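Local coordinates for protein carboxynorspermidine decarboxylase (Campylobacter jejuni subsp. jejuni 81116, PDB 3N29) that catalyses the pyridoxal phosphate-dependent decarboxylation of carboxynorspermidine, probably releasing norspermidine, the polyamine bound beside the cofactor in this crystal, at residues I136-L141 and S149-N154; A142-F147 and L156-N161; I114-P119 and G127-L132; V191-I196 and I227-W232. One frame throughout, in Å; residues are numbered along the deposited sequence.

Interaction 1 (I136-L141 and S149-N154); sequences IVFNSL and SKTQKN
Thr151 is the first residue of 149-154 to meet 136-141, and its two branches find different partners. The methyl CG2 lies 3.7 Å from Ile136 CD1. Thr151 OG1 approaches the Phe138 ring at its edge, near the ring plane, 4.1 Å from CZ of Phe138. With chi1 at 56°, OG1 sits between the backbone N and carbonyl carbon, where its single proton is probably divided between Phe147 O, the stronger hydrogen-bond partner, and Gln148 O. The chain then reverses in a type I turn, closed by Asn154 N bonding to Thr151 O (3.2 Å). Beyond the turn, Asn154 offers its carboxamide to the same isoleucine methyl. Ile136 CD1 is 3.6 Å from Asn154 CG and equally far from OD1, with ND2 only slightly farther, which places the methyl above the amide plane rather than at one end of it. Two bonds from Asn154 ND2, to the carbonyl oxygens of Ala130 and Ser133, fix the rotation of that amide. Ile136 and Phe138 thus point outward from strand 135-138 under the turn that leads from helix 141-147 into strand 155-159, an alpha-to-beta connection of the (beta/alpha)8 barrel.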
loop_
_atom_site.group_PDB
_atom_site.type_symbol
_atom_site.label_atom_id
_atom_site.label_comp_id
_atom_site.label_asym_id
_atom_site.label_seq_id
_atom_site.Cartn_x
_atom_site.Cartn_y
_atom_site.Cartn_z
ATOM N N ILE A 136 16.515 4.033 23.411
ATOM C CA ILE A 136 16.739 3.220 22.237
ATOM C C ILE A 136 16.638 1.737 22.620
ATOM O O ILE A 136 17.278 1.265 23.563
ATOM C CB ILE A 136 18.052 3.551 21.565
ATOM C CG1 ILE A 136 18.017 4.979 20.973
ATOM C CG2 ILE A 136 18.339 2.576 20.335
ATOM C CD1 ILE A 136 19.471 5.490 20.519
ATOM N N VAL A 137 15.854 0.973 21.856
ATOM C CA VAL A 137 15.646 -0.428 22.188
ATOM C C VAL A 137 16.169 -1.204 21.041
ATOM O O VAL A 137 15.766 -0.950 19.867
ATOM C CB VAL A 137 14.194 -0.794 22.415
ATOM C CG1 VAL A 137 13.999 -2.328 22.496
ATOM C CG2 VAL A 137 13.676 -0.098 23.656
ATOM N N PHE A 138 17.092 -2.100 21.352
ATOM C CA PHE A 138 17.648 -2.978 20.310
ATOM C C PHE A 138 16.908 -4.308 20.168
ATOM O O PHE A 138 16.335 -4.857 21.114
ATOM C CB PHE A 138 19.129 -3.231 20.570
ATOM C CG PHE A 138 19.991 -1.962 20.583
ATOM C CD1 PHE A 138 20.297 -1.295 19.405
ATOM C CD2 PHE A 138 20.439 -1.411 21.836
ATOM C CE1 PHE A 138 21.069 -0.143 19.428
ATOM C CE2 PHE A 138 21.181 -0.274 21.855
ATOM C CZ PHE A 138 21.524 0.361 20.637
ATOM N N ASN A 139 16.955 -4.837 18.952
ATOM C CA ASN A 139 16.316 -6.096 18.604
ATOM C C ASN A 139 17.186 -7.372 18.837
ATOM O O ASN A 139 16.670 -8.448 18.896
ATOM C CB ASN A 139 15.849 -6.074 17.132
ATOM C CG ASN A 139 15.011 -7.260 16.793
ATOM O OD1 ASN A 139 15.438 -8.142 16.007
ATOM N ND2 ASN A 139 13.841 -7.343 17.431
ATOM N N SER A 140 18.502 -7.227 18.969
ATOM C CA SER A 140 19.391 -8.328 19.155
ATOM C C SER A 140 20.641 -7.832 19.938
ATOM O O SER A 140 20.946 -6.644 19.938
ATOM C CB SER A 140 19.831 -8.837 17.780
ATOM O OG SER A 140 20.732 -7.885 17.163
ATOM N N LEU A 141 21.408 -8.777 20.467
ATOM C CA LEU A 141 22.648 -8.445 21.190
ATOM C C LEU A 141 23.691 -7.839 20.259
ATOM O O LEU A 141 24.392 -6.902 20.647
ATOM C CB LEU A 141 23.209 -9.691 21.872
ATOM C CG LEU A 141 22.355 -10.198 23.028
ATOM C CD1 LEU A 141 23.022 -11.458 23.664
ATOM C CD2 LEU A 141 22.155 -9.080 24.062
ATOM N N SER A 149 28.499 2.132 21.624
ATOM C CA SER A 149 29.428 3.278 21.764
ATOM C C SER A 149 28.932 4.567 21.095
ATOM O O SER A 149 29.453 5.618 21.392
ATOM C CB SER A 149 30.811 2.939 21.229
ATOM O OG SER A 149 30.809 3.021 19.817
ATOM N N LYS A 150 27.918 4.490 20.224
ATOM C CA LYS A 150 27.344 5.675 19.599
ATOM C C LYS A 150 26.061 6.098 20.321
ATOM O O LYS A 150 25.397 7.049 19.913
ATOM C CB LYS A 150 27.027 5.397 18.128
ATOM C CG LYS A 150 28.198 4.846 17.336
ATOM C CD LYS A 150 29.135 5.964 16.872
ATOM C CE LYS A 150 29.637 5.749 15.400
ATOM N NZ LYS A 150 31.101 5.438 15.305
ATOM N N THR A 151 25.687 5.391 21.376
ATOM C CA THR A 151 24.430 5.673 22.067
ATOM C C THR A 151 24.629 5.902 23.582
ATOM O O THR A 151 23.774 5.523 24.389
ATOM C CB THR A 151 23.387 4.548 21.809
ATOM O OG1 THR A 151 23.932 3.270 22.198
ATOM C CG2 THR A 151 22.986 4.499 20.331
ATOM N N GLN A 152 25.741 6.523 23.970
ATOM C CA GLN A 152 26.073 6.632 25.389
ATOM C C GLN A 152 25.157 7.569 26.159
ATOM O O GLN A 152 25.003 7.433 27.358
ATOM C CB GLN A 152 27.553 6.976 25.574
ATOM C CG GLN A 152 28.451 5.756 25.273
ATOM C CD GLN A 152 29.917 6.073 25.240
ATOM O OE1 GLN A 152 30.546 6.048 24.178
ATOM N NE2 GLN A 152 30.481 6.369 26.399
ATOM N N LYS A 153 24.512 8.486 25.479
ATOM C CA LYS A 153 23.644 9.457 26.157
ATOM C C LYS A 153 22.176 9.027 26.147
ATOM O O LYS A 153 21.309 9.730 26.644
ATOM C CB LYS A 153 23.855 10.837 25.520
ATOM C CG LYS A 153 25.226 11.447 25.927
ATOM C CD LYS A 153 25.471 12.838 25.337
ATOM C CE LYS A 153 26.797 13.430 25.831
ATOM N NZ LYS A 153 27.048 14.728 25.148
ATOM N N ASN A 154 21.890 7.858 25.588
ATOM C CA ASN A 154 20.533 7.345 25.536
ATOM C C ASN A 154 20.345 6.222 26.555
ATOM O O ASN A 154 21.296 5.535 26.902
ATOM C CB ASN A 154 20.301 6.753 24.146
ATOM C CG ASN A 154 20.759 7.678 23.039
ATOM O OD1 ASN A 154 21.811 7.462 22.426
ATOM N ND2 ASN A 154 19.976 8.675 22.755
#

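Interaction 2 (A142-F147 and L156-N161); sequences AQFHKF and LGLRCN
Phe144 reaches from helix 141-147 to two leucines of strand 155-159, and its atoms divide between them in order. At the root, Phe144 CB lies 3.9 Å from CD2 of Leu158, and CG is still within 4.2 Å of that same methyl. One bond further, along one side of the ring, the partner changes: Phe144 CD1 is 4.2 Å from Leu156 CD1, and CE1 closes to 3.8 Å from that methyl. At the tip, Phe144 CZ packs against CD1 of Ile196, in the loop before the next strand. CG stands anti to the backbone N (chi1 160°), which sends the ring off the helix toward the strand. Both leucine methyls approach the ring obliquely, and each leucine side chain runs at about a right angle to that of Phe144. The helix is the crossover of a beta-alpha-beta unit, linking strand 135-138 to its parallel neighbour 155-159 in the (beta/alpha)8 barrel, and Phe144 faces the sheet from that layer. Alternation along the strand explains why Leu156 and Leu158 make the contact: Leu156 points at the helix, and Leu158 brings its end round to it, whereas a CB on Gly157 would point away. The main chain of Gly157 is hydrogen-bonded to that of Ile136 and Phe138 in the adjoining strand. Arg159 also lies off the Phe144 surface, and its NH2 hydrogen-bonds the carbonyl oxygen of His202, a residue of the pyridoxal phosphate pocket. On the helix, Gln143 packs on Asp287 of the second subunit.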
loop_
_atom_site.group_PDB
_atom_site.type_symbol
_atom_site.label_atom_id
_atom_site.label_comp_id
_atom_site.label_asym_id
_atom_site.label_seq_id
_atom_site.Cartn_x
_atom_site.Cartn_y
_atom_site.Cartn_z
ATOM N N ALA A 142 23.776 -8.381 19.024
ATOM C CA ALA A 142 24.702 -7.879 17.994
ATOM C C ALA A 142 24.442 -6.393 17.712
ATOM O O ALA A 142 25.379 -5.585 17.701
ATOM C CB ALA A 142 24.623 -8.705 16.713
ATOM N N GLN A 143 23.180 -6.018 17.546
ATOM C CA GLN A 143 22.849 -4.635 17.242
ATOM C C GLN A 143 23.204 -3.746 18.457
ATOM O O GLN A 143 23.828 -2.696 18.300
ATOM C CB GLN A 143 21.376 -4.515 16.871
ATOM C CG GLN A 143 21.048 -4.954 15.463
ATOM C CD GLN A 143 20.835 -3.779 14.574
ATOM O OE1 GLN A 143 21.447 -3.635 13.515
ATOM N NE2 GLN A 143 19.990 -2.923 15.009
ATOM N N PHE A 144 22.883 -4.225 19.652
ATOM C CA PHE A 144 23.256 -3.529 20.877
ATOM C C PHE A 144 24.796 -3.373 20.933
ATOM O O PHE A 144 25.321 -2.260 21.124
ATOM C CB PHE A 144 22.717 -4.274 22.072
ATOM C CG PHE A 144 23.380 -3.968 23.360
ATOM C CD1 PHE A 144 23.639 -2.646 23.762
ATOM C CD2 PHE A 144 23.728 -5.007 24.216
ATOM C CE1 PHE A 144 24.294 -2.403 25.001
ATOM C CE2 PHE A 144 24.357 -4.775 25.443
ATOM C CZ PHE A 144 24.627 -3.473 25.831
ATOM N N HIS A 145 25.507 -4.450 20.742
ATOM C CA HIS A 145 26.969 -4.359 20.876
ATOM C C HIS A 145 27.558 -3.430 19.787
ATOM O O HIS A 145 28.584 -2.800 19.988
ATOM C CB HIS A 145 27.593 -5.735 20.822
ATOM C CG HIS A 145 27.312 -6.572 22.039
ATOM N ND1 HIS A 145 27.297 -7.949 22.020
ATOM C CD2 HIS A 145 27.061 -6.216 23.315
ATOM C CE1 HIS A 145 27.009 -8.407 23.223
ATOM N NE2 HIS A 145 26.869 -7.371 24.031
ATOM N N LYS A 146 26.950 -3.396 18.615
ATOM C CA LYS A 146 27.494 -2.626 17.512
ATOM C C LYS A 146 27.326 -1.106 17.791
ATOM O O LYS A 146 28.179 -0.301 17.418
ATOM C CB LYS A 146 26.750 -2.977 16.256
ATOM C CG LYS A 146 27.340 -2.495 14.945
ATOM C CD LYS A 146 26.296 -2.772 13.831
ATOM C CE LYS A 146 26.864 -2.595 12.445
ATOM N NZ LYS A 146 26.496 -3.764 11.545
ATOM N N PHE A 147 26.206 -0.737 18.414
ATOM C CA PHE A 147 25.831 0.672 18.545
ATOM C C PHE A 147 25.929 1.207 19.955
ATOM O O PHE A 147 25.648 2.379 20.190
ATOM C CB PHE A 147 24.423 0.872 17.990
ATOM C CG PHE A 147 24.342 0.674 16.508
ATOM C CD1 PHE A 147 25.137 1.447 15.657
ATOM C CD2 PHE A 147 23.483 -0.271 15.954
ATOM C CE1 PHE A 147 25.069 1.266 14.273
ATOM C CE2 PHE A 147 23.433 -0.475 14.581
ATOM C CZ PHE A 147 24.209 0.293 13.739
ATOM N N LEU A 156 19.182 2.607 27.159
ATOM C CA LEU A 156 19.224 1.492 26.220
ATOM C C LEU A 156 18.370 0.378 26.756
ATOM O O LEU A 156 18.397 0.030 27.963
ATOM C CB LEU A 156 20.645 1.006 26.012
ATOM C CG LEU A 156 21.693 1.983 25.502
ATOM C CD1 LEU A 156 23.009 1.174 25.354
ATOM C CD2 LEU A 156 21.258 2.704 24.205
ATOM N N GLY A 157 17.564 -0.177 25.861
ATOM C CA GLY A 157 16.738 -1.335 26.194
ATOM C C GLY A 157 16.953 -2.459 25.199
ATOM O O GLY A 157 17.536 -2.257 24.103
ATOM N N LEU A 158 16.483 -3.641 25.574
ATOM C CA LEU A 158 16.404 -4.793 24.672
ATOM C C LEU A 158 14.987 -5.318 24.533
ATOM O O LEU A 158 14.255 -5.442 25.530
ATOM C CB LEU A 158 17.279 -5.935 25.161
ATOM C CG LEU A 158 18.780 -5.608 25.289
ATOM C CD1 LEU A 158 19.481 -6.673 26.122
ATOM C CD2 LEU A 158 19.498 -5.369 23.912
ATOM N N ARG A 159 14.634 -5.712 23.312
ATOM C CA ARG A 159 13.340 -6.295 23.072
ATOM C C ARG A 159 13.410 -7.793 23.331
ATOM O O ARG A 159 14.344 -8.463 22.900
ATOM C CB ARG A 159 12.840 -6.008 21.670
ATOM C CG ARG A 159 11.530 -6.721 21.434
ATOM C CD ARG A 159 10.814 -6.220 20.214
ATOM N NE ARG A 159 9.494 -6.806 19.986
ATOM C CZ ARG A 159 8.702 -6.498 18.959
ATOM N NH1 ARG A 159 9.110 -5.646 18.030
ATOM N NH2 ARG A 159 7.501 -7.051 18.838
ATOM N N CYS A 160 12.419 -8.291 24.049
ATOM C CA CYS A 160 12.329 -9.684 24.502
ATOM C C CYS A 160 11.280 -10.415 23.658
ATOM O O CYS A 160 10.165 -9.905 23.460
ATOM C CB CYS A 160 11.876 -9.673 25.930
ATOM S SG CYS A 160 13.100 -8.852 26.998
ATOM N N ASN A 161 11.640 -11.583 23.155
ATOM C CA ASN A 161 10.732 -12.417 22.387
ATOM C C ASN A 161 10.014 -13.241 23.433
ATOM O O ASN A 161 10.584 -14.113 24.000
ATOM C CB ASN A 161 11.490 -13.315 21.414
ATOM C CG ASN A 161 10.574 -14.226 20.629
ATOM O OD1 ASN A 161 9.433 -14.459 21.056
ATOM N ND2 ASN A 161 11.072 -14.783 19.463
#

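Interaction 3 (I114-P119 and G127-L132); sequences IHTYSP and GEIASL
Ile114 and Thr116, two residues apart on strand 113-118, both point at helix 123-132, and they meet residues three apart near its C-terminal end. Thr116 and Ile129 cross obliquely through their branch methyls, Thr116 CG2 lying 3.9 Å from Ile129 CG2. Thr116 CB is almost as near, 4.1 Å from Ile129 CG2, and the isoleucine methyl therefore rests against the branch point of the threonine. Thr116 holds its methyl anti to the backbone N, while OG1 (chi1 -48°) lies beside that nitrogen and hydrogen-bonds Ser133 OG.

At the other end, Ile114 lies under the main chain of Leu132 more than under its side chain. Ile114 CD1 is 3.5 Å from Leu132 O, and Ile114 CB is 3.7 Å from it, yet CD1 is 4.3 Å from Leu132 CB. The rest of the leucine packs on Ala103, Lys104 and Lys107 of helix 100-109. Within the last turn, Ser131 OG donates to Glu128 O (2.7 Å), tilted 23° from the carbonyl plane.

No hydrogen bond joins 114-119 to 127-132, and the contact is one of van der Waals fit: methyl against methyl at Thr116 and Ile129, aliphatic carbon against a backbone carbonyl at Ile114 and Leu132. The buried threonine hydroxyl is satisfied through Ser133, whose OG also bonds Ile129 O; this one serine hydroxyl thereby gives the strand-helix interface of the beta-alpha-beta unit an indirect polar link.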
loop_
_atom_site.group_PDB
_atom_site.type_symbol
_atom_site.label_atom_id
_atom_site.label_comp_id
_atom_site.label_asym_id
_atom_site.label_seq_id
_atom_site.Cartn_x
_atom_site.Cartn_y
_atom_site.Cartn_z
ATOM N N ILE A 114 10.942 10.685 23.075
ATOM C CA ILE A 114 11.085 9.909 21.871
ATOM C C ILE A 114 11.734 8.570 22.195
ATOM O O ILE A 114 12.801 8.547 22.711
ATOM C CB ILE A 114 11.941 10.644 20.861
ATOM C CG1 ILE A 114 11.281 11.937 20.413
ATOM C CG2 ILE A 114 12.259 9.768 19.720
ATOM C CD1 ILE A 114 12.047 12.651 19.460
ATOM N N HIS A 115 11.051 7.495 21.869
ATOM C CA HIS A 115 11.502 6.147 22.101
ATOM C C HIS A 115 11.574 5.407 20.771
ATOM O O HIS A 115 10.583 5.181 20.143
ATOM C CB HIS A 115 10.525 5.436 23.001
ATOM C CG HIS A 115 10.403 6.044 24.356
ATOM N ND1 HIS A 115 10.683 5.357 25.504
ATOM C CD2 HIS A 115 10.055 7.285 24.744
ATOM C CE1 HIS A 115 10.503 6.142 26.540
ATOM N NE2 HIS A 115 10.114 7.314 26.108
ATOM N N THR A 116 12.752 4.958 20.430
ATOM C CA THR A 116 13.011 4.335 19.144
ATOM C C THR A 116 13.418 2.865 19.254
ATOM O O THR A 116 14.239 2.499 20.056
ATOM C CB THR A 116 14.066 5.112 18.385
ATOM O OG1 THR A 116 13.761 6.496 18.404
ATOM C CG2 THR A 116 14.177 4.633 16.988
ATOM N N TYR A 117 12.810 2.040 18.425
ATOM C CA TYR A 117 13.055 0.629 18.394
ATOM C C TYR A 117 13.076 0.300 16.918
ATOM O O TYR A 117 12.179 0.732 16.169
ATOM C CB TYR A 117 11.893 -0.189 19.028
ATOM C CG TYR A 117 11.935 -1.586 18.487
ATOM C CD1 TYR A 117 12.963 -2.476 18.862
ATOM C CD2 TYR A 117 11.007 -2.002 17.516
ATOM C CE1 TYR A 117 13.035 -3.765 18.323
ATOM C CE2 TYR A 117 11.092 -3.278 16.925
ATOM C CZ TYR A 117 12.113 -4.150 17.313
ATOM O OH TYR A 117 12.141 -5.386 16.716
ATOM N N SER A 118 14.030 -0.506 16.506
ATOM C CA SER A 118 14.027 -1.004 15.135
ATOM C C SER A 118 14.584 -2.404 15.100
ATOM O O SER A 118 15.514 -2.684 15.811
ATOM C CB SER A 118 14.898 -0.151 14.280
ATOM O OG SER A 118 14.993 -0.716 13.017
ATOM N N PRO A 119 14.032 -3.271 14.251
ATOM C CA PRO A 119 14.726 -4.577 14.067
ATOM C C PRO A 119 16.073 -4.492 13.403
ATOM O O PRO A 119 16.796 -5.452 13.437
ATOM C CB PRO A 119 13.761 -5.372 13.156
ATOM C CG PRO A 119 12.528 -4.538 13.060
ATOM C CD PRO A 119 12.782 -3.162 13.479
ATOM N N GLY A 127 23.504 8.007 14.372
ATOM C CA GLY A 127 23.914 9.308 14.922
ATOM C C GLY A 127 22.744 10.230 15.174
ATOM O O GLY A 127 22.595 10.792 16.268
ATOM N N GLU A 128 21.912 10.398 14.151
ATOM C CA GLU A 128 20.816 11.318 14.287
ATOM C C GLU A 128 19.732 10.695 15.240
ATOM O O GLU A 128 19.150 11.414 16.061
ATOM C CB GLU A 128 20.261 11.705 12.902
ATOM C CG GLU A 128 19.263 12.829 13.009
ATOM C CD GLU A 128 18.765 13.337 11.679
ATOM O OE1 GLU A 128 17.906 14.239 11.708
ATOM O OE2 GLU A 128 19.232 12.853 10.620
ATOM N N ILE A 129 19.533 9.365 15.181
ATOM C CA ILE A 129 18.581 8.686 16.079
ATOM C C ILE A 129 19.001 8.861 17.540
ATOM O O ILE A 129 18.174 9.187 18.425
ATOM C CB ILE A 129 18.428 7.166 15.741
ATOM C CG1 ILE A 129 17.730 6.971 14.383
ATOM C CG2 ILE A 129 17.653 6.403 16.875
ATOM C CD1 ILE A 129 17.870 5.499 13.780
ATOM N N ALA A 130 20.295 8.708 17.791
ATOM C CA ALA A 130 20.843 8.969 19.112
ATOM C C ALA A 130 20.615 10.410 19.584
ATOM O O ALA A 130 20.384 10.608 20.746
ATOM C CB ALA A 130 22.371 8.689 19.156
ATOM N N SER A 131 20.749 11.405 18.716
ATOM C CA SER A 131 20.614 12.801 19.193
ATOM C C SER A 131 19.142 13.096 19.508
ATOM O O SER A 131 18.845 13.930 20.325
ATOM C CB SER A 131 21.140 13.835 18.176
ATOM O OG SER A 131 20.413 13.645 16.966
ATOM N N LEU A 132 18.213 12.365 18.917
ATOM C CA LEU A 132 16.809 12.646 19.119
ATOM C C LEU A 132 16.163 11.826 20.254
ATOM O O LEU A 132 15.228 12.301 20.896
ATOM C CB LEU A 132 16.036 12.368 17.845
ATOM C CG LEU A 132 16.270 13.313 16.641
ATOM C CD1 LEU A 132 15.563 12.658 15.506
ATOM C CD2 LEU A 132 15.851 14.815 16.876
#

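Interaction 4 (V191-I196 and I227-W232); sequences VDLNAI and IGQMKW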
loop_
_atom_site.group_PDB
_atom_site.type_symbol
_atom_site.label_atom_id
_atom_site.label_comp_id
_atom_site.label_asym_id
_atom_site.label_seq_id
_atom_site.Cartn_x
_atom_site.Cartn_y
_atom_site.Cartn_z
ATOM N N VAL A 191 24.937 -12.892 29.831
ATOM C CA VAL A 191 25.274 -11.709 29.037
ATOM C C VAL A 191 25.405 -10.566 30.051
ATOM O O VAL A 191 24.609 -10.452 30.990
ATOM C CB VAL A 191 24.210 -11.393 27.944
ATOM C CG1 VAL A 191 24.469 -10.057 27.327
ATOM C CG2 VAL A 191 24.222 -12.499 26.852
ATOM N N ASP A 192 26.458 -9.774 29.883
ATOM C CA ASP A 192 26.665 -8.552 30.636
ATOM C C ASP A 192 25.618 -7.538 30.223
ATOM O O ASP A 192 25.651 -7.060 29.076
ATOM C CB ASP A 192 28.030 -7.968 30.286
ATOM C CG ASP A 192 28.369 -6.731 31.112
ATOM O OD1 ASP A 192 27.482 -6.207 31.871
ATOM O OD2 ASP A 192 29.531 -6.277 30.977
ATOM N N LEU A 193 24.710 -7.223 31.151
ATOM C CA LEU A 193 23.602 -6.279 30.928
ATOM C C LEU A 193 23.779 -4.945 31.657
ATOM O O LEU A 193 22.815 -4.163 31.769
ATOM C CB LEU A 193 22.263 -6.938 31.334
ATOM C CG LEU A 193 21.924 -8.165 30.445
ATOM C CD1 LEU A 193 20.681 -8.907 30.932
ATOM C CD2 LEU A 193 21.754 -7.724 28.970
ATOM N N ASN A 194 25.009 -4.666 32.113
ATOM C CA ASN A 194 25.315 -3.425 32.840
ATOM C C ASN A 194 24.849 -2.167 32.121
ATOM O O ASN A 194 24.371 -1.239 32.786
ATOM C CB ASN A 194 26.823 -3.274 33.120
ATOM C CG ASN A 194 27.289 -4.073 34.341
ATOM O OD1 ASN A 194 26.510 -4.832 34.928
ATOM N ND2 ASN A 194 28.564 -3.917 34.717
ATOM N N ALA A 195 25.011 -2.123 30.794
ATOM C CA ALA A 195 24.699 -0.928 30.019
ATOM C C ALA A 195 23.212 -0.821 29.687
ATOM O O ALA A 195 22.780 0.209 29.107
ATOM C CB ALA A 195 25.536 -0.863 28.719
ATOM N N ILE A 196 22.437 -1.864 30.014
ATOM C CA ILE A 196 20.999 -1.961 29.611
ATOM C C ILE A 196 20.077 -1.520 30.746
ATOM O O ILE A 196 20.185 -2.064 31.867
ATOM C CB ILE A 196 20.596 -3.412 29.243
ATOM C CG1 ILE A 196 21.402 -3.940 28.029
ATOM C CG2 ILE A 196 19.069 -3.504 29.062
ATOM C CD1 ILE A 196 21.244 -3.177 26.722
ATOM N N ILE A 227 14.653 -8.632 35.469
ATOM C CA ILE A 227 13.755 -7.476 35.440
ATOM C C ILE A 227 14.100 -6.528 36.597
ATOM O O ILE A 227 14.066 -5.293 36.451
ATOM C CB ILE A 227 12.295 -7.959 35.517
ATOM C CG1 ILE A 227 11.924 -8.796 34.274
ATOM C CG2 ILE A 227 11.329 -6.836 35.618
ATOM C CD1 ILE A 227 10.474 -9.441 34.394
ATOM N N GLY A 228 14.525 -7.112 37.731
ATOM C CA GLY A 228 14.782 -6.334 38.947
ATOM C C GLY A 228 15.904 -5.331 38.788
ATOM O O GLY A 228 15.954 -4.309 39.492
ATOM N N GLN A 229 16.809 -5.595 37.851
ATOM C CA GLN A 229 17.974 -4.736 37.695
ATOM C C GLN A 229 17.712 -3.559 36.772
ATOM O O GLN A 229 18.562 -2.682 36.609
ATOM C CB GLN A 229 19.196 -5.555 37.246
ATOM C CG GLN A 229 19.074 -6.092 35.774
ATOM C CD GLN A 229 19.969 -7.273 35.496
ATOM O OE1 GLN A 229 19.958 -8.273 36.228
ATOM N NE2 GLN A 229 20.729 -7.189 34.392
ATOM N N MET A 230 16.529 -3.533 36.140
ATOM C CA MET A 230 16.237 -2.527 35.119
ATOM C C MET A 230 15.631 -1.279 35.770
ATOM O O MET A 230 15.114 -1.327 36.910
ATOM C CB MET A 230 15.301 -3.164 34.078
ATOM C CG MET A 230 15.887 -4.358 33.301
ATOM S SD MET A 230 17.287 -3.843 32.385
ATOM C CE MET A 230 18.042 -5.378 31.903
ATOM N N LYS A 231 15.684 -0.158 35.055
ATOM C CA LYS A 231 15.042 1.060 35.444
ATOM C C LYS A 231 13.578 1.187 34.916
ATOM O O LYS A 231 12.700 1.803 35.569
ATOM C CB LYS A 231 15.895 2.223 34.938
ATOM C CG LYS A 231 17.362 2.196 35.511
ATOM C CD LYS A 231 17.954 3.610 35.650
ATOM C CE LYS A 231 19.107 3.679 36.664
ATOM N NZ LYS A 231 19.870 4.978 36.556
ATOM N N TRP A 232 13.332 0.580 33.754
ATOM C CA TRP A 232 12.018 0.586 33.099
ATOM C C TRP A 232 11.751 -0.671 32.303
ATOM O O TRP A 232 12.668 -1.384 31.894
ATOM C CB TRP A 232 11.888 1.777 32.154
ATOM C CG TRP A 232 13.040 1.977 31.186
ATOM C CD1 TRP A 232 14.144 2.743 31.375
ATOM C CD2 TRP A 232 13.123 1.474 29.836
ATOM N NE1 TRP A 232 14.918 2.748 30.246
ATOM C CE2 TRP A 232 14.310 1.968 29.288
ATOM C CE3 TRP A 232 12.286 0.684 29.055
ATOM C CZ2 TRP A 232 14.710 1.667 28.020
ATOM C CZ3 TRP A 232 12.684 0.341 27.783
ATOM C CH2 TRP A 232 13.884 0.851 27.262
#
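The carboxamide of Gln229 meets Leu193 with its nitrogen end: NE2 is 3.4 Å from Leu193 CB, and that carbon lies almost on the extension of the CD–NE2 bond, a contact of amide nitrogen with aliphatic carbon and not a hydrogen bond. Leu193 CD1 is farther from NE2, at 3.9 Å, and the two side chains run at about a right angle. A second flat group, the carboxylate of Asp192, serves its own segment. Its OD1 accepts the backbone N of Asn194 (2.9 Å, N-H...O angle 164°) on the anti side, 30° out of the carboxylate plane, forming an Asx turn. The indole of Trp232 has a face stacked on the ring of His135, while its NE1 hydrogen-bonds Ser155 OG.

The other half of the contact is aliphatic. Ile196 and Met230 run alongside each other in the same direction, with Ile196 CG2 3.6 Å from Met230 CE and 3.8 Å from SD. The bend at chi2 (-62°) turns Met230 SD toward 191-196, where it comes within 3.4 Å of Ile196 O, and CE continues alongside the isoleucine. Each segment contains a type I turn, closed by Ile196 N to Leu193 O (2.9 Å) in one and by Met230 N to Ile227 O (3.0 Å) in the other. Leu193 and Ile196 also touch Leu158 of strand 155-159. Both segments run into neighbouring barrel strands, 198-200 and 232-234, so the contact pairs adjacent loops at the N-terminal end of the parallel (beta/alpha)8 barrel, the end opposite the one that carries the active site in this fold.

In the fold
All four contacts belong to one wall of the closed eight-stranded parallel barrel. Interaction 3 comes first along the chain; interactions 1 and 2 then interleave, their segments alternating through strand 135-138, helix 141-147 and strand 155-159; interaction 4 follows. Centres of interactions 1 and 2 are about 6 Å apart, and those of 1 and 3 about 8 Å, consistent with the neighbouring strands 113-118, 135-138 and 155-159. Interaction 4 is centred about 12 Å from interaction 2 and about 19 Å from interaction 3, and the nearest atoms of the latter pair stay about 6 Å apart. Segments of interactions 1 to 3 also reach the second subunit, whereas no other chain touches those of interaction 4.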